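Local coordinates for mRNA-binding protein PUF3 (Saccharomyces cerevisiae, PDB 3K49) that binds through its Pumilio-repeat domain to 3' UTRs of mRNAs, chiefly those encoding mitochondrial proteins, and promotes decay of COX17 mRNA, at residues N63-D68 with N79-K84; T96-F101 with I131-E136. All blocks are in the same frame, centred on the assembly; numbering follows the deposited sequence.

Interaction 1: residues N63-D68 with N79-K84; sequences NEIRDD and NYVIQK. With nucleotides of chain B.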
loop_
_atom_site.group_PDB
_atom_site.type_symbol
_atom_site.label_atom_id
_atom_site.label_comp_id
_atom_site.label_asym_id
_atom_site.label_seq_id
_atom_site.Cartn_x
_atom_site.Cartn_y
_atom_site.Cartn_z
ATOM N N ASN A 63 32.381 8.616 15.880
ATOM C CA ASN A 63 33.738 8.741 15.353
ATOM C C ASN A 63 34.480 7.410 15.415
ATOM O O ASN A 63 35.481 7.197 14.726
ATOM C CB ASN A 63 34.505 9.856 16.073
ATOM C CG ASN A 63 33.858 11.219 15.875
ATOM O OD1 ASN A 63 33.003 11.389 15.001
ATOM N ND2 ASN A 63 34.254 12.194 16.691
ATOM N N GLU A 64 33.953 6.504 16.227
ATOM C CA GLU A 64 34.517 5.177 16.343
ATOM C C GLU A 64 34.015 4.218 15.252
ATOM O O GLU A 64 34.779 3.403 14.742
ATOM C CB GLU A 64 34.195 4.605 17.724
ATOM C CG GLU A 64 35.096 3.462 18.156
ATOM C CD GLU A 64 34.498 2.661 19.301
ATOM O OE1 GLU A 64 34.556 1.403 19.261
ATOM O OE2 GLU A 64 33.959 3.298 20.235
ATOM N N ILE A 65 32.735 4.300 14.896
ATOM C CA ILE A 65 32.179 3.327 13.958
ATOM C C ILE A 65 32.000 3.883 12.563
ATOM O O ILE A 65 31.502 3.184 11.699
ATOM C CB ILE A 65 30.801 2.802 14.409
ATOM C CG1 ILE A 65 29.805 3.965 14.494
ATOM C CG2 ILE A 65 30.903 2.040 15.720
ATOM C CD1 ILE A 65 28.367 3.546 14.503
ATOM N N ARG A 66 32.384 5.133 12.328
ATOM C CA ARG A 66 32.025 5.784 11.070
ATOM C C ARG A 66 32.663 5.100 9.872
ATOM O O ARG A 66 32.035 4.951 8.818
ATOM C CB ARG A 66 32.396 7.265 11.078
ATOM C CG ARG A 66 33.876 7.510 11.115
ATOM C CD ARG A 66 34.169 8.978 11.253
ATOM N NE ARG A 66 34.218 9.655 9.961
ATOM C CZ ARG A 66 34.369 10.970 9.825
ATOM N NH1 ARG A 66 34.472 11.738 10.902
ATOM N NH2 ARG A 66 34.413 11.522 8.621
ATOM N N ASP A 67 33.911 4.677 10.027
ATOM C CA ASP A 67 34.604 4.034 8.923
ATOM C C ASP A 67 33.965 2.698 8.527
ATOM O O ASP A 67 34.176 2.202 7.421
ATOM C CB ASP A 67 36.087 3.871 9.247
ATOM C CG ASP A 67 36.851 5.165 9.092
ATOM O OD1 ASP A 67 38.054 5.199 9.441
ATOM O OD2 ASP A 67 36.237 6.145 8.617
ATOM N N ASP A 68 33.172 2.130 9.427
ATOM C CA ASP A 68 32.499 0.870 9.167
ATOM C C ASP A 68 31.001 1.068 9.000
ATOM O O ASP A 68 30.233 0.147 9.242
ATOM C CB ASP A 68 32.767 -0.117 10.300
ATOM C CG ASP A 68 34.245 -0.385 10.496
ATOM O OD1 ASP A 68 35.057 0.514 10.186
ATOM O OD2 ASP A 68 34.600 -1.490 10.961
ATOM N N ASN A 79 22.174 -2.294 11.413
ATOM C CA ASN A 79 21.569 -1.348 10.498
ATOM C C ASN A 79 20.704 -0.374 11.278
ATOM O O ASN A 79 20.578 0.773 10.876
ATOM C CB ASN A 79 20.820 -2.019 9.317
ATOM C CG ASN A 79 19.486 -2.605 9.726
ATOM O OD1 ASN A 79 18.443 -1.959 9.603
ATOM N ND2 ASN A 79 19.515 -3.819 10.250
ATOM N N TYR A 80 20.156 -0.811 12.415
ATOM C CA TYR A 80 19.396 0.095 13.303
ATOM C C TYR A 80 20.241 1.218 13.918
ATOM O O TYR A 80 19.755 2.323 14.145
ATOM C CB TYR A 80 18.728 -0.670 14.436
ATOM C CG TYR A 80 17.840 -1.769 13.981
ATOM C CD1 TYR A 80 18.308 -3.070 13.910
ATOM C CD2 TYR A 80 16.526 -1.514 13.608
ATOM C CE1 TYR A 80 17.493 -4.103 13.476
ATOM C CE2 TYR A 80 15.694 -2.549 13.160
ATOM C CZ TYR A 80 16.186 -3.842 13.102
ATOM O OH TYR A 80 15.385 -4.872 12.669
ATOM N N VAL A 81 21.507 0.928 14.188
ATOM C CA VAL A 81 22.383 1.911 14.798
ATOM C C VAL A 81 22.725 3.009 13.817
ATOM O O VAL A 81 22.794 4.182 14.195
ATOM C CB VAL A 81 23.653 1.266 15.326
ATOM C CG1 VAL A 81 24.646 2.334 15.780
ATOM C CG2 VAL A 81 23.294 0.363 16.478
ATOM N N ILE A 82 22.921 2.629 12.555
ATOM C CA ILE A 82 23.104 3.624 11.503
ATOM C C ILE A 82 21.856 4.507 11.339
ATOM O O ILE A 82 21.961 5.731 11.239
ATOM C CB ILE A 82 23.499 2.977 10.181
ATOM C CG1 ILE A 82 24.685 2.060 10.425
ATOM C CG2 ILE A 82 23.869 4.051 9.177
ATOM C CD1 ILE A 82 25.765 2.751 11.246
ATOM N N GLN A 83 20.682 3.887 11.342
ATOM C CA GLN A 83 19.426 4.622 11.263
ATOM C C GLN A 83 19.287 5.636 12.392
ATOM O O GLN A 83 18.796 6.762 12.170
ATOM C CB GLN A 83 18.246 3.664 11.307
ATOM C CG GLN A 83 18.172 2.708 10.120
ATOM C CD GLN A 83 16.895 1.879 10.138
ATOM O OE1 GLN A 83 15.775 2.416 10.229
ATOM N NE2 GLN A 83 17.056 0.570 10.087
ATOM N N LYS A 84 19.701 5.249 13.604
ATOM C CA LYS A 84 19.555 6.158 14.742
ATOM C C LYS A 84 20.442 7.368 14.572
ATOM O O LYS A 84 20.140 8.433 15.077
ATOM C CB LYS A 84 19.828 5.490 16.088
ATOM C CG LYS A 84 18.753 4.535 16.551
ATOM C CD LYS A 84 17.486 5.260 16.896
ATOM C CE LYS A 84 16.317 4.303 16.804
ATOM N NZ LYS A 84 16.417 3.458 15.563
ATOM P P U B 9 10.773 -9.247 5.816
ATOM O OP1 U B 9 11.282 -10.594 6.181
ATOM O OP2 U B 9 9.333 -8.941 5.955
ATOM O "O5'" U B 9 11.573 -8.169 6.677
ATOM C "C5'" U B 9 11.561 -8.226 8.096
ATOM C "C4'" U B 9 12.969 -8.043 8.602
ATOM O "O4'" U B 9 13.410 -6.716 8.280
ATOM C "C3'" U B 9 13.175 -8.110 10.100
ATOM O "O3'" U B 9 13.310 -9.477 10.453
ATOM C "C2'" U B 9 14.501 -7.368 10.284
ATOM O "O2'" U B 9 15.605 -8.257 10.250
ATOM C "C1'" U B 9 14.542 -6.426 9.069
ATOM N N1 U B 9 14.529 -4.978 9.376
ATOM C C2 U B 9 15.725 -4.361 9.650
ATOM O O2 U B 9 16.790 -4.953 9.639
ATOM N N3 U B 9 15.633 -3.014 9.924
ATOM C C4 U B 9 14.483 -2.249 9.935
ATOM O O4 U B 9 14.535 -1.066 10.255
ATOM C C5 U B 9 13.284 -2.966 9.619
ATOM C C6 U B 9 13.346 -4.269 9.363
ATOM P P A B 10 12.577 -10.048 11.754
ATOM O OP1 A B 10 12.425 -11.502 11.526
ATOM O OP2 A B 10 11.387 -9.210 12.049
ATOM O "O5'" A B 10 13.647 -9.818 12.918
ATOM C "C5'" A B 10 14.997 -10.232 12.738
ATOM C "C4'" A B 10 15.726 -10.280 14.064
ATOM O "O4'" A B 10 16.137 -8.931 14.417
ATOM C "C3'" A B 10 14.943 -10.818 15.262
ATOM O "O3'" A B 10 15.853 -11.419 16.180
ATOM C "C2'" A B 10 14.442 -9.536 15.909
ATOM O "O2'" A B 10 14.166 -9.687 17.288
ATOM C "C1'" A B 10 15.654 -8.622 15.699
ATOM N N9 A B 10 15.347 -7.194 15.772
ATOM C C8 A B 10 14.175 -6.563 15.437
ATOM N N7 A B 10 14.190 -5.269 15.659
ATOM C C5 A B 10 15.460 -5.030 16.161
ATOM C C6 A B 10 16.105 -3.854 16.597
ATOM N N6 A B 10 15.532 -2.650 16.568
ATOM N N1 A B 10 17.369 -3.962 17.054
ATOM C C2 A B 10 17.953 -5.168 17.059
ATOM N N3 A B 10 17.458 -6.339 16.668
ATOM C C4 A B 10 16.192 -6.202 16.226
#
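Ile65 reaches from segment 63-68 to the back of helix 79-88, whose other side reads the RNA. Its CB points at that helix and carries two branches: CG2 lies anti to the carbonyl carbon, while CG1 sits between backbone N and carbonyl carbon (chi1 61°) and continues outward to CD1. That terminal methyl does the touching, 4.1 Å from CG1 of Val81 and 4.2 Å from CD1 of Ile82, and Leu72 of helix 69-74 adds a further apolar neighbour.

One turn carries both jobs, because Asn79, Tyr80 and Gln83 face the nucleotides. Asn79 spans two positions of U9 of chain B: its OD1 accepts from N3 at 3.0 Å, and its ND2 donates to O2 at 3.0 Å. Gln83 NE2 gives an almost straight bond, 173°, to O4 of U9. The Tyr80 ring lays one face on the base of A10 of chain B, whose C6 stands 3.3 Å above the ring centre; Asn79 OD1 is on the opposite face. Asn and Gln on the uracil edge, with a Tyr against a neighbouring base, are the uracil-reading combination of Pumilio repeats.

The chemistry divides cleanly: saturated methyls pack helix 79-88 against segment 63-68, and on the RNA side the amides are complementary to O2, N3 and O4, consistent with a preference for uracil.

Interaction 2: residues T96-F101 with I131-E136; sequences TLVDQF and IELVLE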
loop_
_atom_site.group_PDB
_atom_site.type_symbol
_atom_site.label_atom_id
_atom_site.label_comp_id
_atom_site.label_asym_id
_atom_site.label_seq_id
_atom_site.Cartn_x
_atom_site.Cartn_y
_atom_site.Cartn_z
ATOM N N THR A 96 28.278 13.131 6.818
ATOM C CA THR A 96 29.372 12.185 6.705
ATOM C C THR A 96 28.911 10.826 6.198
ATOM O O THR A 96 29.589 10.200 5.387
ATOM C CB THR A 96 30.090 12.023 8.058
ATOM O OG1 THR A 96 30.784 13.239 8.372
ATOM C CG2 THR A 96 31.073 10.855 8.025
ATOM N N LEU A 97 27.769 10.365 6.699
ATOM C CA LEU A 97 27.194 9.102 6.268
ATOM C C LEU A 97 26.741 9.194 4.813
ATOM O O LEU A 97 26.972 8.282 4.016
ATOM C CB LEU A 97 26.004 8.746 7.148
ATOM C CG LEU A 97 26.280 8.517 8.626
ATOM C CD1 LEU A 97 24.958 8.219 9.360
ATOM C CD2 LEU A 97 27.282 7.405 8.811
ATOM N N VAL A 98 26.097 10.310 4.475
ATOM C CA VAL A 98 25.650 10.541 3.116
ATOM C C VAL A 98 26.838 10.463 2.164
ATOM O O VAL A 98 26.773 9.820 1.118
ATOM C CB VAL A 98 24.925 11.898 2.971
ATOM C CG1 VAL A 98 24.740 12.261 1.507
ATOM C CG2 VAL A 98 23.573 11.853 3.656
ATOM N N ASP A 99 27.934 11.109 2.540
ATOM C CA ASP A 99 29.124 11.106 1.705
ATOM C C ASP A 99 29.729 9.714 1.557
ATOM O O ASP A 99 30.488 9.466 0.625
ATOM C CB ASP A 99 30.154 12.094 2.245
ATOM C CG ASP A 99 29.615 13.516 2.298
ATOM O OD1 ASP A 99 28.524 13.765 1.730
ATOM O OD2 ASP A 99 30.274 14.385 2.914
ATOM N N GLN A 100 29.391 8.807 2.468
ATOM C CA GLN A 100 29.772 7.406 2.302
ATOM C C GLN A 100 28.776 6.621 1.436
ATOM O O GLN A 100 29.053 5.489 1.034
ATOM C CB GLN A 100 29.927 6.719 3.656
ATOM C CG GLN A 100 31.219 7.051 4.360
ATOM C CD GLN A 100 31.365 6.277 5.641
ATOM O OE1 GLN A 100 30.982 5.107 5.713
ATOM N NE2 GLN A 100 31.907 6.924 6.670
ATOM N N PHE A 101 27.614 7.214 1.170
ATOM C CA PHE A 101 26.599 6.541 0.366
ATOM C C PHE A 101 26.794 6.882 -1.108
ATOM O O PHE A 101 26.520 6.054 -1.986
ATOM C CB PHE A 101 25.179 6.891 0.830
ATOM C CG PHE A 101 24.833 6.357 2.195
ATOM C CD1 PHE A 101 25.606 5.363 2.791
ATOM C CD2 PHE A 101 23.723 6.836 2.877
ATOM C CE1 PHE A 101 25.291 4.864 4.059
ATOM C CE2 PHE A 101 23.390 6.338 4.139
ATOM C CZ PHE A 101 24.176 5.349 4.736
ATOM N N ILE A 131 17.807 14.082 -3.557
ATOM C CA ILE A 131 17.797 13.980 -5.009
ATOM C C ILE A 131 19.185 13.558 -5.509
ATOM O O ILE A 131 19.325 12.748 -6.433
ATOM C CB ILE A 131 17.284 15.294 -5.675
ATOM C CG1 ILE A 131 17.322 15.164 -7.198
ATOM C CG2 ILE A 131 18.086 16.496 -5.203
ATOM C CD1 ILE A 131 16.521 13.968 -7.725
ATOM N N GLU A 132 20.213 14.081 -4.864
ATOM C CA GLU A 132 21.588 13.733 -5.204
ATOM C C GLU A 132 21.821 12.226 -5.127
ATOM O O GLU A 132 22.424 11.639 -6.026
ATOM C CB GLU A 132 22.537 14.469 -4.261
ATOM C CG GLU A 132 23.994 14.482 -4.663
ATOM C CD GLU A 132 24.861 15.168 -3.607
ATOM O OE1 GLU A 132 25.968 14.664 -3.323
ATOM O OE2 GLU A 132 24.430 16.203 -3.045
ATOM N N LEU A 133 21.340 11.604 -4.051
ATOM C CA LEU A 133 21.415 10.147 -3.889
ATOM C C LEU A 133 20.520 9.381 -4.876
ATOM O O LEU A 133 20.947 8.406 -5.492
ATOM C CB LEU A 133 21.050 9.749 -2.455
ATOM C CG LEU A 133 22.103 10.022 -1.382
ATOM C CD1 LEU A 133 21.600 9.530 -0.041
ATOM C CD2 LEU A 133 23.453 9.359 -1.734
ATOM N N VAL A 134 19.275 9.826 -5.006
ATOM C CA VAL A 134 18.318 9.151 -5.870
ATOM C C VAL A 134 18.712 9.180 -7.355
ATOM O O VAL A 134 18.450 8.227 -8.083
ATOM C CB VAL A 134 16.891 9.705 -5.664
ATOM C CG1 VAL A 134 15.957 9.157 -6.723
ATOM C CG2 VAL A 134 16.394 9.350 -4.258
ATOM N N LEU A 135 19.358 10.261 -7.790
ATOM C CA LEU A 135 19.838 10.384 -9.170
ATOM C C LEU A 135 20.703 9.211 -9.612
ATOM O O LEU A 135 20.872 8.971 -10.810
ATOM C CB LEU A 135 20.610 11.692 -9.360
ATOM C CG LEU A 135 19.859 12.826 -10.057
ATOM C CD1 LEU A 135 19.966 14.124 -9.291
ATOM C CD2 LEU A 135 20.364 13.003 -11.469
ATOM N N GLU A 136 21.261 8.486 -8.650
ATOM C CA GLU A 136 22.155 7.375 -8.961
ATOM C C GLU A 136 21.368 6.172 -9.435
ATOM O O GLU A 136 21.953 5.183 -9.899
ATOM C CB GLU A 136 22.985 6.987 -7.740
ATOM C CG GLU A 136 23.984 8.040 -7.316
ATOM C CD GLU A 136 24.814 7.612 -6.119
ATOM O OE1 GLU A 136 25.145 6.404 -6.021
ATOM O OE2 GLU A 136 25.141 8.487 -5.281
#
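Leu133 and Phe101 both carry CG anti to the carbonyl carbon (chi1 -75° and -67°); from a CB directed at helix 91-101, Leu133 thereby reaches it, whereas the Phe101 ring, with the same first torsion, leads away. This is helix-helix packing in the Pumilio-repeat superhelix, joining helix 91-101 to helix 127-134, with Phe101 and Leu133 both in Pumilio 3 and Val98 in Pumilio 2. The two segments come nearest at the first pair, with CA of Phe101 and CA of Leu133 7.6 Å apart.

The leucine enters with its two methyls spread: CD2 meets Phe101 CB at 4.0 Å, and CD1 lies 4.4 Å from CG1 of Val98. Phe101 thus offers its CB to the neighbour, and its ring packs instead among Ile70 and Ser73 of helix 69-74 and Val117 and Ile118 of helix 114-124. One face of that ring has Leu97 O 3.3 Å above its plane, offset toward the rim.

Lys102 forms a salt bridge with Asp99 and a long, weak ion pair with Glu132, so the two acids probably share its positive charge where the helices approach each other. Glu136 reaches back, and its carboxylate accepts two backbone bonds, Met105 N to OE1 and Gly103 N to OE2.

How the interactions relate
From the N terminus, the chain runs down helix 55-65, turns through helix 69-74 and enters helix 79-88, where interaction 1 closes a short loop with ten residues between its segments. Helix 91-101 follows directly and opens interaction 2, which closes only after 29 intervening residues, at segment 131-136. The two loops are in series, neither nested nor crossed. Their centres lie about 16 Å apart, and they meet where Gln100 NE2 probably donates to Arg66 O at 2.9 Å, with Arg66 NH2 packed on CG2 of Thr96. Interaction 1 packs against the back of the helix that contacts the RNA, while interaction 2 packs helix 91-101 against helix 127-134, about 13 Å from the RNA at its nearest atom.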